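Local coordinates for protein hypothetical glycoside hydrolase (Bacteroides vulgatus, PDB 3S30) that is of uncertain function but is probably a carbohydrate-active protein, perhaps a glycoside hydrolase, with a galactose-binding-like domain that holds a sodium ion, at residues 102-107 and 122-127; 118-123 and 155-160; 219-224 and 343-348; 247-252 and 320-325. One frame throughout, in Å; residues are numbered along the deposited sequence.

Contact 1: residues 102-107 and 122-127; sequences TVFNFE and LYEAAS. With NA (sodium ion), chain C.
Phe104 lies opposite Glu124 and Phe106 opposite Leu122, on backbones that run in roughly opposed directions, 151° apart. Their nearest CA atoms, those of Phe104 and Glu124, are still 6.5 Å apart, and no main-chain hydrogen bond joins 102-107 to 122-127. The contact belongs to a galactose-binding-like β-sandwich domain: 103-104 pairs with strand 339-349, whereas 122-124 belongs to a separate three-stranded antiparallel sheet. Glu124 links them. Its CG is anti to the backbone N (chi1 -170°) and the chain then bends at chi2, which carries the carboxylate to Asn105. There Glu124 OE1 accepts from Asn105 N at 3.0 Å in a nearly straight bond, approached from well above the carboxylate plane. Glu124 OE2 accepts from Asn105 ND2 at 2.8 Å, and the amide and carboxylate planes are turned 51° apart. Glutamate suits this place because its two oxygens can accept a main-chain and a side-chain N-H of one residue together. Waters widen the grip, one linking OE2 to Val103 O and another linking OE1 to Phe106 N. A leucine in place of Glu124 would probably leave the N and ND2 of Asn105 without their acceptors and the amide freer to turn. Leu122 adds apolar contact, its CD2 meeting the edge of the Phe106 ring at CD1. Held in this way, Asn105 offers its carbonyl to the sodium ion: Asn105 O stands 2.3 Å from the metal.

Contact 2: residues 118-123 and 155-160; sequences EYYVLY and TSISPN
Tyr120 turns the edge of its ring to Ser156, while Leu122, two residues on, meets Ile157 with its branched end. At the first pair the serine OG lies near the plane of the ring, 3.3 Å from CD2 of Tyr120, where the polarised C-H groups of an aromatic rim face an oxygen. That oxygen has a stronger partner in Asn151 OD1, so a small hydroxyl serves here both as a hydrogen-bonding group and as a slim neighbour for the ring. At the second pair the side chains slide past each other in opposite directions, Leu122 CD2 coming to 3.5 Å from Ile157 CG2. Ile157 offers that methyl because CG1 sits between the backbone N and the carbonyl carbon (chi1 63°), which leaves CG2 beside the backbone N. A γ-branched leucine and a β-branched isoleucine suit this meeting, each presenting a methyl to the other. Leu122 CD1 makes only a looser approach to CG2 of Thr155, whose hydroxyl is bonded to Asn189 O.

The backbones cross at 73°, with strand axes 6.8 Å apart at their closest, and no direct hydrogen bond links them. Instead a water accepts from Tyr120 N, at 2.9 Å, and donates to Thr155 O. Asn138 ND2 also bonds to both Thr155 O and Tyr120 O, a second polar bridge between the strands. Strands that cross steeply and meet through side chains and a water, without pairing, are what is expected where separate sheets pack against each other, here the three-stranded sheet of 108-114, 117-124 and 132-133 over strand 155-158 in a β-sandwich domain.

Contact 3: residues 219-224 and 343-348; sequences IKLVGY and DDLELV. With NA (sodium ion), chain C.
Lys220 and Val348 head a run of antiparallel main-chain bonds between 219-224 and 343-348, with the strand axes 165° apart. Val348 O accepts from both Ile219 N, at 2.8 Å, and Lys220 N, which makes a classic β-bulge, and Val348 N returns a bond to Lys220 O. Val222 and Glu346 exchange a second pair of bonds, and Tyr224 and Asp343 a third, with a one-residue register shift between these two pairs that marks another bulge. C-H groups contribute as well: Gly223 CA lies 3.3 Å from Asp344 O.

This is the side-by-side antiparallel strand pairing expected inside a galactose-binding-like β-sandwich, in which one side of the sheet faces the core. On that side Leu221 CD1 meets Leu345 CD1 at 3.4 Å, the two chains crossing obliquely. Gly223 suits its place, since a CB would stand about 3.1 Å from Leu345 CD1. Were Leu345 cut back to an alanine, Leu221 CD1 is likely to lose its closest apolar neighbour here, leaving a gap beside it.

On the other side Lys220 and Val348 lie side by side, CG of the lysine 3.6 Å from CB of the valine, while NZ goes on to a salt bridge with Glu295. Polar and metal bonds gather at the corner of the chain. Asp343 OD1 binds the sodium ion at 2.5 Å. The same oxygen accepts from Asp344 N, and Asp343 OD2 accepts from Arg162 N.

Contact 4: residues 247-252 and 320-325; sequences NIYALF and SIVLSA
Asn247 opens a regular antiparallel pairing with 320-324, exchanging two main-chain hydrogen bonds with Ser324; its N reaches Ser324 O at 2.9 Å. Ile248, in a non-hydrogen-bonded pair with Leu323, lays CG2 3.6 Å from CD2 of that leucine on the face that also meets Leu221, and broad aliphatic chains fill this side. Tyr249 turns to the other face. Its CG sits between the backbone N and the carbonyl carbon (chi1 67°), which swings the ring alongside Val322, and CB of the valine rests over one ring face in a CH-pi contact, 3.8 Å from the centroid and 23° off the normal. A β-branched valine suits this place, since both its methyls also reach the ring or its hydroxyl. Between the same two residues the backbones bond almost straight, Val322 N to Tyr249 O at 2.8 Å. Ala250 CB lies close to Ser320 O, at 3.2 Å; a small alanine fits because Ile321, Leu221 and Phe298 pack beside it. Leu251 closes the run by exchanging bonds with Ser320, whose hydroxyl turns to Ile192 O.

Strands 247-254 and 317-324 are thus neighbours within the β-sandwich. Six bonds between main-chain groups of a largely buried contact let the polar backbone cross the interior, with one face wholly aliphatic and the other mixing Tyr249, Leu251 and Val322 with Asn247, Ser320 and Ser324.

In the fold
Contacts 1 and 3 meet at the sodium ion: Asn105 and Glu107 come from contact 1 and Asp343 from contact 3, with Asn165 completing the site. Their centres are 12 Å apart, and probable hydrogen bonds join them directly, Phe104 N to Leu345 O at 2.6 Å and Thr102 O to Leu347 N at 2.8 Å. Contact 2 shares Leu122 and Tyr123 with contact 1, and its Ile157 side chain lies about 8 Å from the metal. Contact 4 is the most central, its centre about 5 Å from the centre of the chain. Its Ile248, Ala250 and Ile321 pack on Leu221 of contact 3, while Ile321 also touches Phe104 of contact 1.

Contact 1: residues 102-107 and 122-127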
loop_
_atom_site.group_PDB
_atom_site.type_symbol
_atom_site.label_atom_id
_atom_site.label_comp_id
_atom_site.label_asym_id
_atom_site.label_seq_id
_atom_site.Cartn_x
_atom_site.Cartn_y
_atom_site.Cartn_z
ATOM N N THR A 102 3.236 4.915 14.952
ATOM C CA THR A 102 2.838 5.950 13.998
ATOM C C THR A 102 3.999 6.451 13.151
ATOM O O THR A 102 3.797 7.267 12.242
ATOM C CB THR A 102 2.156 7.129 14.705
ATOM O OG1 THR A 102 3.033 7.679 15.706
ATOM C CG2 THR A 102 0.838 6.656 15.343
ATOM N N VAL A 103 5.197 5.946 13.440
ATOM C CA VAL A 103 6.419 6.267 12.699
ATOM C C VAL A 103 6.884 4.984 12.011
ATOM O O VAL A 103 6.983 3.944 12.658
ATOM C CB VAL A 103 7.539 6.816 13.653
ATOM C CG1 VAL A 103 8.810 7.109 12.898
ATOM C CG2 VAL A 103 7.064 8.076 14.363
ATOM N N PHE A 104 7.147 5.048 10.710
ATOM C CA PHE A 104 7.471 3.853 9.926
ATOM C C PHE A 104 8.825 4.043 9.245
ATOM O O PHE A 104 9.038 5.013 8.495
ATOM C CB PHE A 104 6.351 3.520 8.912
ATOM C CG PHE A 104 4.955 3.581 9.509
ATOM C CD1 PHE A 104 4.550 2.651 10.463
ATOM C CD2 PHE A 104 4.069 4.593 9.153
ATOM C CE1 PHE A 104 3.276 2.720 11.043
ATOM C CE2 PHE A 104 2.785 4.663 9.723
ATOM C CZ PHE A 104 2.394 3.724 10.672
ATOM N N ASN A 105 9.734 3.107 9.528
ATOM C CA ASN A 105 11.130 3.207 9.123
ATOM C C ASN A 105 11.530 2.259 8.003
ATOM O O ASN A 105 12.540 2.486 7.345
ATOM C CB ASN A 105 12.037 2.963 10.328
ATOM C CG ASN A 105 11.845 3.992 11.421
ATOM O OD1 ASN A 105 12.257 5.146 11.279
ATOM N ND2 ASN A 105 11.201 3.585 12.517
ATOM N N PHE A 106 10.759 1.198 7.788
ATOM C CA PHE A 106 11.050 0.219 6.737
ATOM C C PHE A 106 12.411 -0.478 6.910
ATOM O O PHE A 106 13.078 -0.801 5.918
ATOM C CB PHE A 106 10.944 0.889 5.359
ATOM C CG PHE A 106 9.723 1.757 5.205
ATOM C CD1 PHE A 106 8.465 1.184 5.040
ATOM C CD2 PHE A 106 9.822 3.141 5.256
ATOM C CE1 PHE A 106 7.327 1.973 4.922
ATOM C CE2 PHE A 106 8.683 3.944 5.129
ATOM C CZ PHE A 106 7.433 3.349 4.953
ATOM N N GLU A 107 12.816 -0.710 8.162
ATOM C CA GLU A 107 14.126 -1.328 8.468
ATOM C C GLU A 107 14.076 -2.838 8.500
ATOM O O GLU A 107 15.081 -3.498 8.257
ATOM C CB GLU A 107 14.674 -0.882 9.848
ATOM C CG GLU A 107 14.950 0.609 9.998
ATOM C CD GLU A 107 15.980 1.161 9.005
ATOM O OE1 GLU A 107 16.776 0.388 8.424
ATOM O OE2 GLU A 107 15.995 2.395 8.824
ATOM N N LEU A 122 7.254 -6.821 5.725
ATOM C CA LEU A 122 7.847 -5.746 6.502
ATOM C C LEU A 122 7.018 -5.561 7.764
ATOM O O LEU A 122 5.792 -5.698 7.736
ATOM C CB LEU A 122 7.899 -4.424 5.723
ATOM C CG LEU A 122 8.887 -4.246 4.564
ATOM C CD1 LEU A 122 8.507 -5.106 3.388
ATOM C CD2 LEU A 122 8.959 -2.777 4.137
ATOM N N TYR A 123 7.696 -5.255 8.867
ATOM C CA TYR A 123 7.020 -4.945 10.114
ATOM C C TYR A 123 7.688 -3.791 10.867
ATOM O O TYR A 123 8.851 -3.484 10.646
ATOM C CB TYR A 123 6.946 -6.195 10.991
ATOM C CG TYR A 123 8.276 -6.780 11.383
ATOM C CD1 TYR A 123 8.923 -7.700 10.559
ATOM C CD2 TYR A 123 8.883 -6.437 12.596
ATOM C CE1 TYR A 123 10.147 -8.257 10.926
ATOM C CE2 TYR A 123 10.109 -6.994 12.977
ATOM C CZ TYR A 123 10.728 -7.905 12.137
ATOM O OH TYR A 123 11.927 -8.464 12.495
ATOM N N GLU A 124 6.931 -3.173 11.765
ATOM C CA GLU A 124 7.427 -2.084 12.613
ATOM C C GLU A 124 7.055 -2.372 14.067
ATOM O O GLU A 124 5.873 -2.462 14.400
ATOM C CB GLU A 124 6.797 -0.756 12.172
ATOM C CG GLU A 124 7.412 0.501 12.826
ATOM C CD GLU A 124 8.789 0.855 12.280
ATOM O OE1 GLU A 124 9.037 0.631 11.073
ATOM O OE2 GLU A 124 9.618 1.367 13.056
ATOM N N ALA A 125 8.067 -2.515 14.920
ATOM C CA ALA A 125 7.873 -2.764 16.354
ATOM C C ALA A 125 8.483 -1.626 17.162
ATOM O O ALA A 125 9.610 -1.211 16.892
ATOM C CB ALA A 125 8.517 -4.093 16.760
ATOM N N ALA A 126 7.741 -1.124 18.147
ATOM C CA ALA A 126 8.274 -0.151 19.105
ATOM C C ALA A 126 7.817 -0.492 20.517
ATOM O O ALA A 126 6.753 -1.098 20.709
ATOM C CB ALA A 126 7.847 1.265 18.735
ATOM N N SER A 127 8.633 -0.099 21.497
ATOM C CA SER A 127 8.371 -0.404 22.907
ATOM C C SER A 127 7.077 0.262 23.359
ATOM O O SER A 127 6.926 1.478 23.236
ATOM C CB SER A 127 9.532 0.074 23.790
ATOM O OG SER A 127 9.276 -0.182 25.164
HETATM NA NA NA C . 14.362 3.905 6.990
HETATM O O HOH W 1 8.638 3.001 15.203
HETATM O O HOH W 2 8.128 -0.237 8.555
HETATM O O HOH W 3 11.307 -0.604 10.594
#

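Contact 2: residues 118-123 and 155-160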
loop_
_atom_site.group_PDB
_atom_site.type_symbol
_atom_site.label_atom_id
_atom_site.label_comp_id
_atom_site.label_asym_id
_atom_site.label_seq_id
_atom_site.Cartn_x
_atom_site.Cartn_y
_atom_site.Cartn_z
ATOM N N GLU A 118 10.349 -17.282 -2.029
ATOM C CA GLU A 118 10.484 -16.608 -0.743
ATOM C C GLU A 118 10.393 -15.089 -0.932
ATOM O O GLU A 118 10.969 -14.556 -1.869
ATOM C CB GLU A 118 11.815 -16.981 -0.085
ATOM C CG GLU A 118 11.883 -18.417 0.416
ATOM C CD GLU A 118 13.097 -18.679 1.311
ATOM O OE1 GLU A 118 14.170 -18.077 1.068
ATOM O OE2 GLU A 118 12.978 -19.496 2.257
ATOM N N TYR A 119 9.674 -14.400 -0.043
ATOM C CA TYR A 119 9.524 -12.940 -0.123
ATOM C C TYR A 119 9.572 -12.267 1.254
ATOM O O TYR A 119 9.553 -12.946 2.278
ATOM C CB TYR A 119 8.228 -12.581 -0.854
ATOM C CG TYR A 119 6.971 -13.112 -0.200
ATOM C CD1 TYR A 119 6.363 -12.418 0.839
ATOM C CD2 TYR A 119 6.381 -14.294 -0.635
ATOM C CE1 TYR A 119 5.213 -12.887 1.430
ATOM C CE2 TYR A 119 5.229 -14.784 -0.030
ATOM C CZ TYR A 119 4.656 -14.079 1.002
ATOM O OH TYR A 119 3.517 -14.532 1.606
ATOM N N TYR A 120 9.651 -10.936 1.278
ATOM C CA TYR A 120 9.669 -10.183 2.549
ATOM C C TYR A 120 8.287 -9.705 3.022
ATOM O O TYR A 120 7.452 -9.278 2.221
ATOM C CB TYR A 120 10.571 -8.953 2.458
ATOM C CG TYR A 120 12.061 -9.203 2.310
ATOM C CD1 TYR A 120 12.706 -10.270 2.950
ATOM C CD2 TYR A 120 12.839 -8.332 1.551
ATOM C CE1 TYR A 120 14.080 -10.461 2.811
ATOM C CE2 TYR A 120 14.202 -8.510 1.419
ATOM C CZ TYR A 120 14.815 -9.568 2.035
ATOM O OH TYR A 120 16.166 -9.709 1.868
ATOM N N VAL A 121 8.058 -9.807 4.333
ATOM C CA VAL A 121 6.955 -9.122 5.006
ATOM C C VAL A 121 7.616 -8.088 5.901
ATOM O O VAL A 121 8.474 -8.431 6.712
ATOM C CB VAL A 121 6.065 -10.089 5.857
ATOM C CG1 VAL A 121 4.889 -9.334 6.468
ATOM C CG2 VAL A 121 5.538 -11.264 5.006
ATOM N N LEU A 122 7.254 -6.821 5.725
ATOM C CA LEU A 122 7.847 -5.746 6.502
ATOM C C LEU A 122 7.018 -5.561 7.764
ATOM O O LEU A 122 5.792 -5.698 7.736
ATOM C CB LEU A 122 7.899 -4.424 5.723
ATOM C CG LEU A 122 8.887 -4.246 4.564
ATOM C CD1 LEU A 122 8.507 -5.106 3.388
ATOM C CD2 LEU A 122 8.959 -2.777 4.137
ATOM N N TYR A 123 7.696 -5.255 8.867
ATOM C CA TYR A 123 7.020 -4.945 10.114
ATOM C C TYR A 123 7.688 -3.791 10.867
ATOM O O TYR A 123 8.851 -3.484 10.646
ATOM C CB TYR A 123 6.946 -6.195 10.991
ATOM C CG TYR A 123 8.276 -6.780 11.383
ATOM C CD1 TYR A 123 8.923 -7.700 10.559
ATOM C CD2 TYR A 123 8.883 -6.437 12.596
ATOM C CE1 TYR A 123 10.147 -8.257 10.926
ATOM C CE2 TYR A 123 10.109 -6.994 12.977
ATOM C CZ TYR A 123 10.728 -7.905 12.137
ATOM O OH TYR A 123 11.927 -8.464 12.495
ATOM N N THR A 155 7.348 -5.915 -3.872
ATOM C CA THR A 155 7.522 -5.240 -2.599
ATOM C C THR A 155 8.685 -5.828 -1.805
ATOM O O THR A 155 8.704 -7.019 -1.485
ATOM C CB THR A 155 6.232 -5.329 -1.791
ATOM O OG1 THR A 155 5.175 -4.756 -2.567
ATOM C CG2 THR A 155 6.354 -4.585 -0.475
ATOM N N SER A 156 9.642 -4.960 -1.488
ATOM C CA SER A 156 10.865 -5.316 -0.782
ATOM C C SER A 156 11.390 -4.076 -0.071
ATOM O O SER A 156 10.659 -3.078 0.066
ATOM C CB SER A 156 11.917 -5.839 -1.766
ATOM O OG SER A 156 13.024 -6.420 -1.086
ATOM N N ILE A 157 12.632 -4.155 0.405
ATOM C CA ILE A 157 13.339 -2.998 0.966
ATOM C C ILE A 157 14.685 -2.815 0.274
ATOM O O ILE A 157 15.243 -3.751 -0.296
ATOM C CB ILE A 157 13.594 -3.105 2.512
ATOM C CG1 ILE A 157 14.508 -4.298 2.862
ATOM C CG2 ILE A 157 12.288 -3.191 3.272
ATOM C CD1 ILE A 157 14.987 -4.302 4.295
ATOM N N SER A 158 15.201 -1.598 0.351
ATOM C CA SER A 158 16.506 -1.253 -0.202
ATOM C C SER A 158 17.378 -0.736 0.923
ATOM O O SER A 158 16.872 -0.067 1.812
ATOM C CB SER A 158 16.345 -0.165 -1.278
ATOM O OG SER A 158 17.538 0.586 -1.431
ATOM N N PRO A 159 18.696 -1.018 0.876
ATOM C CA PRO A 159 19.629 -0.390 1.823
ATOM C C PRO A 159 19.951 1.090 1.535
ATOM O O PRO A 159 20.653 1.727 2.324
ATOM C CB PRO A 159 20.899 -1.239 1.671
ATOM C CG PRO A 159 20.853 -1.732 0.263
ATOM C CD PRO A 159 19.392 -1.877 -0.101
ATOM N N ASN A 160 19.457 1.625 0.421
ATOM C CA ASN A 160 19.800 2.991 -0.004
ATOM C C ASN A 160 18.738 4.011 0.407
ATOM O O ASN A 160 18.305 4.847 -0.396
ATOM C CB ASN A 160 20.029 3.014 -1.516
ATOM C CG ASN A 160 21.193 2.132 -1.927
ATOM O OD1 ASN A 160 22.243 2.123 -1.269
ATOM N ND2 ASN A 160 21.015 1.377 -3.015
HETATM O O HOH W 4 10.275 -9.360 -1.123
#

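Contact 3: residues 219-224 and 343-348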
loop_
_atom_site.group_PDB
_atom_site.type_symbol
_atom_site.label_atom_id
_atom_site.label_comp_id
_atom_site.label_asym_id
_atom_site.label_seq_id
_atom_site.Cartn_x
_atom_site.Cartn_y
_atom_site.Cartn_z
ATOM N N ILE A 219 -4.199 13.426 11.318
ATOM C CA ILE A 219 -4.361 14.690 10.608
ATOM C C ILE A 219 -3.496 14.768 9.361
ATOM O O ILE A 219 -3.925 15.328 8.359
ATOM C CB ILE A 219 -4.171 15.946 11.528
ATOM C CG1 ILE A 219 -2.897 15.863 12.372
ATOM C CG2 ILE A 219 -5.374 16.118 12.443
ATOM C CD1 ILE A 219 -2.745 17.033 13.331
ATOM N N LYS A 220 -2.292 14.207 9.387
ATOM C CA LYS A 220 -1.484 14.197 8.170
ATOM C C LYS A 220 -0.551 13.004 8.036
ATOM O O LYS A 220 -0.133 12.385 9.036
ATOM C CB LYS A 220 -0.738 15.529 7.980
ATOM C CG LYS A 220 0.178 15.930 9.098
ATOM C CD LYS A 220 0.674 17.372 8.941
ATOM C CE LYS A 220 -0.340 18.381 9.496
ATOM N NZ LYS A 220 0.068 19.805 9.287
ATOM N N LEU A 221 -0.279 12.667 6.776
ATOM C CA LEU A 221 0.656 11.612 6.422
ATOM C C LEU A 221 1.868 12.280 5.805
ATOM O O LEU A 221 1.762 12.927 4.761
ATOM C CB LEU A 221 0.018 10.624 5.416
ATOM C CG LEU A 221 0.900 9.440 4.966
ATOM C CD1 LEU A 221 1.169 8.463 6.126
ATOM C CD2 LEU A 221 0.289 8.709 3.776
ATOM N N VAL A 222 3.017 12.150 6.461
ATOM C CA VAL A 222 4.230 12.775 5.975
ATOM C C VAL A 222 5.261 11.684 5.729
ATOM O O VAL A 222 5.259 10.669 6.405
ATOM C CB VAL A 222 4.784 13.876 6.951
ATOM C CG1 VAL A 222 3.692 14.885 7.319
ATOM C CG2 VAL A 222 5.365 13.267 8.198
ATOM N N GLY A 223 6.124 11.910 4.743
ATOM C CA GLY A 223 7.203 10.991 4.414
ATOM C C GLY A 223 8.025 11.537 3.266
ATOM O O GLY A 223 7.847 12.682 2.867
ATOM N N TYR A 224 8.923 10.714 2.742
ATOM C CA TYR A 224 9.811 11.100 1.648
ATOM C C TYR A 224 9.745 10.037 0.563
ATOM O O TYR A 224 9.615 8.862 0.880
ATOM C CB TYR A 224 11.254 11.242 2.145
ATOM C CG TYR A 224 11.477 12.440 3.038
ATOM C CD1 TYR A 224 11.089 12.417 4.376
ATOM C CD2 TYR A 224 12.078 13.604 2.547
ATOM C CE1 TYR A 224 11.283 13.511 5.204
ATOM C CE2 TYR A 224 12.274 14.708 3.360
ATOM C CZ TYR A 224 11.879 14.658 4.689
ATOM O OH TYR A 224 12.086 15.742 5.509
ATOM N N ASP A 343 10.578 6.464 2.469
ATOM C CA ASP A 343 11.288 6.396 3.735
ATOM C C ASP A 343 10.692 7.362 4.757
ATOM O O ASP A 343 9.998 8.322 4.390
ATOM C CB ASP A 343 12.752 6.749 3.505
ATOM C CG ASP A 343 13.678 6.054 4.473
ATOM O OD1 ASP A 343 13.202 5.407 5.436
ATOM O OD2 ASP A 343 14.895 6.138 4.256
ATOM N N ASP A 344 10.992 7.103 6.030
ATOM C CA ASP A 344 10.604 7.963 7.147
ATOM C C ASP A 344 9.164 8.468 7.030
ATOM O O ASP A 344 8.905 9.672 6.974
ATOM C CB ASP A 344 11.592 9.122 7.294
ATOM C CG ASP A 344 12.991 8.648 7.614
ATOM O OD1 ASP A 344 13.127 7.756 8.476
ATOM O OD2 ASP A 344 13.958 9.169 7.016
ATOM N N LEU A 345 8.246 7.515 6.992
ATOM C CA LEU A 345 6.818 7.779 6.914
ATOM C C LEU A 345 6.252 7.927 8.323
ATOM O O LEU A 345 6.570 7.139 9.216
ATOM C CB LEU A 345 6.131 6.617 6.195
ATOM C CG LEU A 345 4.629 6.698 5.969
ATOM C CD1 LEU A 345 4.288 7.781 4.935
ATOM C CD2 LEU A 345 4.139 5.329 5.538
ATOM N N GLU A 346 5.421 8.942 8.527
ATOM C CA GLU A 346 4.768 9.142 9.824
ATOM C C GLU A 346 3.301 9.517 9.660
ATOM O O GLU A 346 2.960 10.394 8.873
ATOM C CB GLU A 346 5.483 10.210 10.651
ATOM C CG GLU A 346 4.701 10.601 11.900
ATOM C CD GLU A 346 5.484 11.442 12.885
ATOM O OE1 GLU A 346 6.550 11.973 12.512
ATOM O OE2 GLU A 346 5.015 11.572 14.037
ATOM N N LEU A 347 2.448 8.832 10.416
ATOM C CA LEU A 347 1.041 9.210 10.564
ATOM C C LEU A 347 0.940 10.209 11.723
ATOM O O LEU A 347 0.948 9.821 12.888
ATOM C CB LEU A 347 0.200 7.959 10.826
ATOM C CG LEU A 347 -1.313 8.006 10.638
ATOM C CD1 LEU A 347 -1.709 8.288 9.203
ATOM C CD2 LEU A 347 -1.912 6.692 11.087
ATOM N N VAL A 348 0.882 11.499 11.401
ATOM C CA VAL A 348 0.767 12.548 12.427
ATOM C C VAL A 348 -0.676 12.673 12.910
ATOM O O VAL A 348 -1.568 13.004 12.129
ATOM C CB VAL A 348 1.229 13.924 11.894
ATOM C CG1 VAL A 348 1.055 15.009 12.973
ATOM C CG2 VAL A 348 2.682 13.846 11.389
HETATM NA NA NA C . 14.362 3.905 6.990
#

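Contact 4: residues 247-252 and 320-325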
loop_
_atom_site.group_PDB
_atom_site.type_symbol
_atom_site.label_atom_id
_atom_site.label_comp_id
_atom_site.label_asym_id
_atom_site.label_seq_id
_atom_site.Cartn_x
_atom_site.Cartn_y
_atom_site.Cartn_z
ATOM N N ASN A 247 0.827 6.066 -6.549
ATOM C CA ASN A 247 -0.196 6.585 -5.646
ATOM C C ASN A 247 0.244 6.453 -4.197
ATOM O O ASN A 247 0.946 5.527 -3.835
ATOM C CB ASN A 247 -1.561 5.906 -5.884
ATOM C CG ASN A 247 -2.744 6.762 -5.397
ATOM O OD1 ASN A 247 -2.557 7.838 -4.838
ATOM N ND2 ASN A 247 -3.957 6.269 -5.592
ATOM N N ILE A 248 -0.143 7.434 -3.394
ATOM C CA ILE A 248 -0.003 7.386 -1.947
ATOM C C ILE A 248 -1.296 7.957 -1.377
ATOM O O ILE A 248 -1.738 9.044 -1.780
ATOM C CB ILE A 248 1.198 8.234 -1.443
ATOM C CG1 ILE A 248 2.529 7.655 -1.938
ATOM C CG2 ILE A 248 1.220 8.328 0.104
ATOM C CD1 ILE A 248 3.769 8.445 -1.411
ATOM N N TYR A 249 -1.908 7.219 -0.457
ATOM C CA TYR A 249 -3.050 7.728 0.297
ATOM C C TYR A 249 -3.244 7.003 1.637
ATOM O O TYR A 249 -2.594 5.993 1.932
ATOM C CB TYR A 249 -4.331 7.658 -0.540
ATOM C CG TYR A 249 -4.823 6.265 -0.866
ATOM C CD1 TYR A 249 -4.341 5.580 -1.974
ATOM C CD2 TYR A 249 -5.803 5.646 -0.093
ATOM C CE1 TYR A 249 -4.797 4.322 -2.295
ATOM C CE2 TYR A 249 -6.258 4.372 -0.401
ATOM C CZ TYR A 249 -5.741 3.711 -1.505
ATOM O OH TYR A 249 -6.183 2.449 -1.840
ATOM N N ALA A 250 -4.146 7.546 2.449
ATOM C CA ALA A 250 -4.468 6.964 3.741
ATOM C C ALA A 250 -5.949 7.125 3.997
ATOM O O ALA A 250 -6.563 8.099 3.551
ATOM C CB ALA A 250 -3.655 7.624 4.853
ATOM N N LEU A 251 -6.508 6.167 4.727
ATOM C CA LEU A 251 -7.933 6.115 4.995
ATOM C C LEU A 251 -8.164 6.107 6.503
ATOM O O LEU A 251 -7.366 5.551 7.259
ATOM C CB LEU A 251 -8.519 4.840 4.382
ATOM C CG LEU A 251 -8.273 4.610 2.886
ATOM C CD1 LEU A 251 -8.625 3.182 2.499
ATOM C CD2 LEU A 251 -9.067 5.596 2.051
ATOM N N PHE A 252 -9.259 6.736 6.925
ATOM C CA PHE A 252 -9.736 6.662 8.300
ATOM C C PHE A 252 -11.239 6.460 8.232
ATOM O O PHE A 252 -11.958 7.296 7.664
ATOM C CB PHE A 252 -9.406 7.959 9.047
ATOM C CG PHE A 252 -9.793 7.948 10.496
ATOM C CD1 PHE A 252 -9.285 6.982 11.361
ATOM C CD2 PHE A 252 -10.656 8.916 11.007
ATOM C CE1 PHE A 252 -9.641 6.972 12.709
ATOM C CE2 PHE A 252 -11.015 8.918 12.351
ATOM C CZ PHE A 252 -10.510 7.943 13.201
ATOM N N SER A 320 -5.771 3.147 7.562
ATOM C CA SER A 320 -4.919 2.470 6.610
ATOM C C SER A 320 -4.046 3.474 5.882
ATOM O O SER A 320 -4.360 4.654 5.822
ATOM C CB SER A 320 -5.730 1.671 5.598
ATOM O OG SER A 320 -4.887 0.760 4.896
ATOM N N ILE A 321 -2.922 2.972 5.392
ATOM C CA ILE A 321 -2.006 3.684 4.549
ATOM C C ILE A 321 -1.781 2.764 3.359
ATOM O O ILE A 321 -1.530 1.569 3.536
ATOM C CB ILE A 321 -0.655 3.910 5.264
ATOM C CG1 ILE A 321 -0.831 4.858 6.463
ATOM C CG2 ILE A 321 0.408 4.428 4.269
ATOM C CD1 ILE A 321 0.367 4.911 7.346
ATOM N N VAL A 322 -1.911 3.300 2.148
ATOM C CA VAL A 322 -1.711 2.496 0.962
ATOM C C VAL A 322 -0.699 3.202 0.086
ATOM O O VAL A 322 -0.826 4.390 -0.179
ATOM C CB VAL A 322 -3.027 2.253 0.193
ATOM C CG1 VAL A 322 -2.796 1.292 -0.969
ATOM C CG2 VAL A 322 -4.154 1.729 1.137
ATOM N N LEU A 323 0.310 2.456 -0.357
ATOM C CA LEU A 323 1.375 2.987 -1.203
ATOM C C LEU A 323 1.499 2.099 -2.456
ATOM O O LEU A 323 1.423 0.875 -2.349
ATOM C CB LEU A 323 2.688 2.986 -0.411
ATOM C CG LEU A 323 2.587 3.575 1.001
ATOM C CD1 LEU A 323 3.771 3.175 1.885
ATOM C CD2 LEU A 323 2.444 5.086 0.930
ATOM N N SER A 324 1.692 2.699 -3.629
ATOM C CA SER A 324 1.803 1.905 -4.866
ATOM C C SER A 324 2.700 2.567 -5.899
ATOM O O SER A 324 2.564 3.753 -6.145
ATOM C CB SER A 324 0.421 1.681 -5.495
ATOM O OG SER A 324 0.504 0.801 -6.614
ATOM N N ALA A 325 3.587 1.789 -6.521
ATOM C CA ALA A 325 4.450 2.293 -7.607
ATOM C C ALA A 325 3.677 2.609 -8.892
ATOM O O ALA A 325 4.130 3.418 -9.710
ATOM C CB ALA A 325 5.570 1.311 -7.905
#